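Local atomic coordinates of peroxiredoxin 6 (Arenicola marina, PDB entry 2V2G), a protein that probably reduces hydrogen peroxide and organic hydroperoxides to water and alcohols as a thiol-specific peroxidase of the Prx6 subfamily. Residues A[73-77]-A[98-102]. The protein carries 1 engineered substitution. Residues are numbered along the deposited sequence; the frame is centred on the assembly and turned at random.
Sequences NVADH and IIADE
The imidazole of His77 takes the CG2 methyl of Ile98 over the centre of one face, and this is the tight end of the contact. Ile98 CG2 sits 3.5 Å from the centroid of the His77 ring, only 7° off the ring normal, a CH-pi contact. The opposite face of the ring takes Asn73 O, offset toward the rim, so the imidazole is held between a methyl and a carbonyl oxygen. The CE1 edge of the ring meets the strand backbone, with His77 CE1 2.9 Å from Ile99 O and 3.6 Å from Ala100 CA. With CG anti to its own carbonyl carbon (chi1 -69°), His77 sends the ring from the first helical turn to the strand. Outside the two segments, His77 NE2 is hydrogen-bonded to Ser70 OG, which helps fix the rotation of the buried ring.

Next along, Val74 CG2 packs on Ala100 CB at 3.7 Å. Beyond this apolar pair the contact loosens. The carboxylate of exposed Glu102 comes beside Asn73, with Glu102 CD 3.5 Å from Asn73 CB, but no direct hydrogen bond joins them. Instead a water accepts from Val74 N and donates to Glu102 OE2 (2.7 Å), linking the helix start to the turn after the strand.

Asn73 is the N-cap of helix 74-88. Asn73 OD1 accepts a nearly straight hydrogen bond from Asp76 N at 2.8 Å, the capping bond. The contact thus packs the helix start against the next strand within the beta-alpha-beta unit of strand 64-70, helix 74-88 and strand 98-100, part of the thioredoxin-like fold of peroxiredoxins.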
ATOM      1  N   ASN A  73       5.499  21.649  13.335  1.00 25.24           N
ATOM      2  CA  ASN A  73       6.281  21.726  14.544  1.00 25.70           C
ATOM      3  C   ASN A  73       5.641  20.992  15.731  1.00 24.89           C
ATOM      4  O   ASN A  73       4.451  20.643  15.715  1.00 24.77           O
ATOM      5  CB  ASN A  73       6.683  23.191  14.883  1.00 26.32           C
ATOM      6  CG  ASN A  73       5.501  24.074  15.284  1.00 27.14           C
ATOM      7  OD1 ASN A  73       4.546  23.619  15.895  1.00 28.37           O
ATOM      8  ND2 ASN A  73       5.588  25.345  14.965  1.00 29.57           N
ATOM      9  N   VAL A  74       6.428  20.756  16.762  1.00 24.62           N
ATOM     10  CA  VAL A  74       5.971  19.974  17.916  1.00 25.28           C
ATOM     11  C   VAL A  74       4.798  20.654  18.682  1.00 24.36           C
ATOM     12  O   VAL A  74       3.862  19.985  19.144  1.00 23.91           O
ATOM     13  CB  VAL A  74       7.155  19.661  18.879  1.00 25.12           C
ATOM     14  CG1 VAL A  74       6.653  18.968  20.188  1.00 28.14           C
ATOM     15  CG2 VAL A  74       8.202  18.826  18.170  1.00 27.03           C
ATOM     16  N   ALA A  75       4.846  21.981  18.819  1.00 24.33           N
ATOM     17  CA  ALA A  75       3.759  22.737  19.479  1.00 24.64           C
ATOM     18  C   ALA A  75       2.408  22.538  18.787  1.00 24.80           C
ATOM     19  O   ALA A  75       1.390  22.255  19.434  1.00 24.02           O
ATOM     20  CB  ALA A  75       4.150  24.221  19.565  1.00 24.78           C
ATOM     21  N   ASP A  76       2.406  22.600  17.454  1.00 24.07           N
ATOM     22  CA  ASP A  76       1.210  22.292  16.674  1.00 24.87           C
ATOM     23  C   ASP A  76       0.743  20.822  16.830  1.00 24.29           C
ATOM     24  O   ASP A  76      -0.457  20.518  16.945  1.00 23.01           O
ATOM     25  CB  ASP A  76       1.486  22.586  15.198  1.00 25.19           C
ATOM     26  CG  ASP A  76       1.315  24.041  14.857  1.00 27.10           C
ATOM     27  OD1 ASP A  76       1.026  24.828  15.758  1.00 29.21           O
ATOM     28  OD2 ASP A  76       1.523  24.397  13.680  1.00 31.65           O
ATOM     29  N   HIS A  77       1.688  19.895  16.867  1.00 24.05           N
ATOM     30  CA  HIS A  77       1.341  18.501  17.126  1.00 24.55           C
ATOM     31  C   HIS A  77       0.656  18.347  18.467  1.00 22.79           C
ATOM     32  O   HIS A  77      -0.353  17.663  18.573  1.00 22.64           O
ATOM     33  CB  HIS A  77       2.574  17.621  17.125  1.00 23.84           C
ATOM     34  CG  HIS A  77       3.218  17.465  15.787  1.00 27.13           C
ATOM     35  ND1 HIS A  77       4.514  17.021  15.631  1.00 27.37           N
ATOM     36  CD2 HIS A  77       2.725  17.633  14.538  1.00 25.04           C
ATOM     37  CE1 HIS A  77       4.776  16.916  14.335  1.00 25.21           C
ATOM     38  NE2 HIS A  77       3.723  17.311  13.652  1.00 30.08           N
ATOM     39  N   ILE A  98       4.529  11.924  17.724  1.00 22.80           N
ATOM     40  CA  ILE A  98       4.452  12.524  16.369  1.00 23.72           C
ATOM     41  C   ILE A  98       5.762  13.266  16.130  1.00 23.98           C
ATOM     42  O   ILE A  98       6.139  14.130  16.935  1.00 24.09           O
ATOM     43  CB  ILE A  98       3.285  13.509  16.213  1.00 24.78           C
ATOM     44  CG1 ILE A  98       1.976  12.938  16.802  1.00 25.88           C
ATOM     45  CG2 ILE A  98       3.076  13.847  14.713  1.00 23.53           C
ATOM     46  CD1 ILE A  98       0.715  13.872  16.627  1.00 25.73           C
ATOM     47  N   ILE A  99       6.472  12.905  15.078  1.00 21.37           N
ATOM     48  CA  ILE A  99       7.743  13.496  14.670  1.00 23.11           C
ATOM     49  C   ILE A  99       7.499  14.813  13.941  1.00 23.71           C
ATOM     50  O   ILE A  99       6.528  14.896  13.135  1.00 23.80           O
ATOM     51  CB  ILE A  99       8.476  12.545  13.746  1.00 22.97           C
ATOM     52  CG1 ILE A  99       8.886  11.292  14.495  1.00 23.07           C
ATOM     53  CG2 ILE A  99       9.716  13.273  13.058  1.00 22.94           C
ATOM     54  CD1 ILE A  99       9.317  10.139  13.520  1.00 25.55           C
ATOM     55  N   ALA A 100       8.345  15.809  14.203  1.00 24.80           N
ATOM     56  CA  ALA A 100       8.291  17.128  13.534  1.00 24.44           C
ATOM     57  C   ALA A 100       9.391  17.224  12.493  1.00 26.74           C
ATOM     58  O   ALA A 100      10.504  17.500  12.875  1.00 29.70           O
ATOM     59  CB  ALA A 100       8.460  18.257  14.546  1.00 25.71           C
ATOM     60  N   ASP A 101       9.075  17.082  11.209  1.00 24.57           N
ATOM     61  CA  ASP A 101      10.084  17.080  10.123  1.00 24.53           C
ATOM     62  C   ASP A 101      10.138  18.450   9.415  1.00 23.64           C
ATOM     63  O   ASP A 101       9.943  18.604   8.175  1.00 23.58           O
ATOM     64  CB  ASP A 101       9.738  15.968   9.133  1.00 23.71           C
ATOM     65  CG  ASP A 101      10.777  15.814   8.035  1.00 27.22           C
ATOM     66  OD1 ASP A 101      12.028  15.916   8.327  1.00 26.46           O
ATOM     67  OD2 ASP A 101      10.352  15.561   6.877  1.00 27.69           O
ATOM     68  N   GLU A 102      10.433  19.487  10.189  1.00 23.18           N
ATOM     69  CA  GLU A 102      10.303  20.847   9.657  1.00 23.28           C
ATOM     70  C   GLU A 102      11.286  21.182   8.553  1.00 21.77           C
ATOM     71  O   GLU A 102      11.033  22.066   7.743  1.00 23.38           O
ATOM     72  CB  GLU A 102      10.404  21.855  10.795  1.00 22.70           C
ATOM     73  CG  GLU A 102       9.378  21.664  11.931  1.00 25.18           C
ATOM     74  CD  GLU A 102       9.661  22.620  13.060  1.00 29.63           C
ATOM     75  OE1 GLU A 102       9.558  23.864  12.844  1.00 31.58           O
ATOM     76  OE2 GLU A 102      10.044  22.133  14.148  1.00 33.84           O
TER
HETATM   77  O   HOH W   1       9.124  21.825  16.680  1.00 29.40           O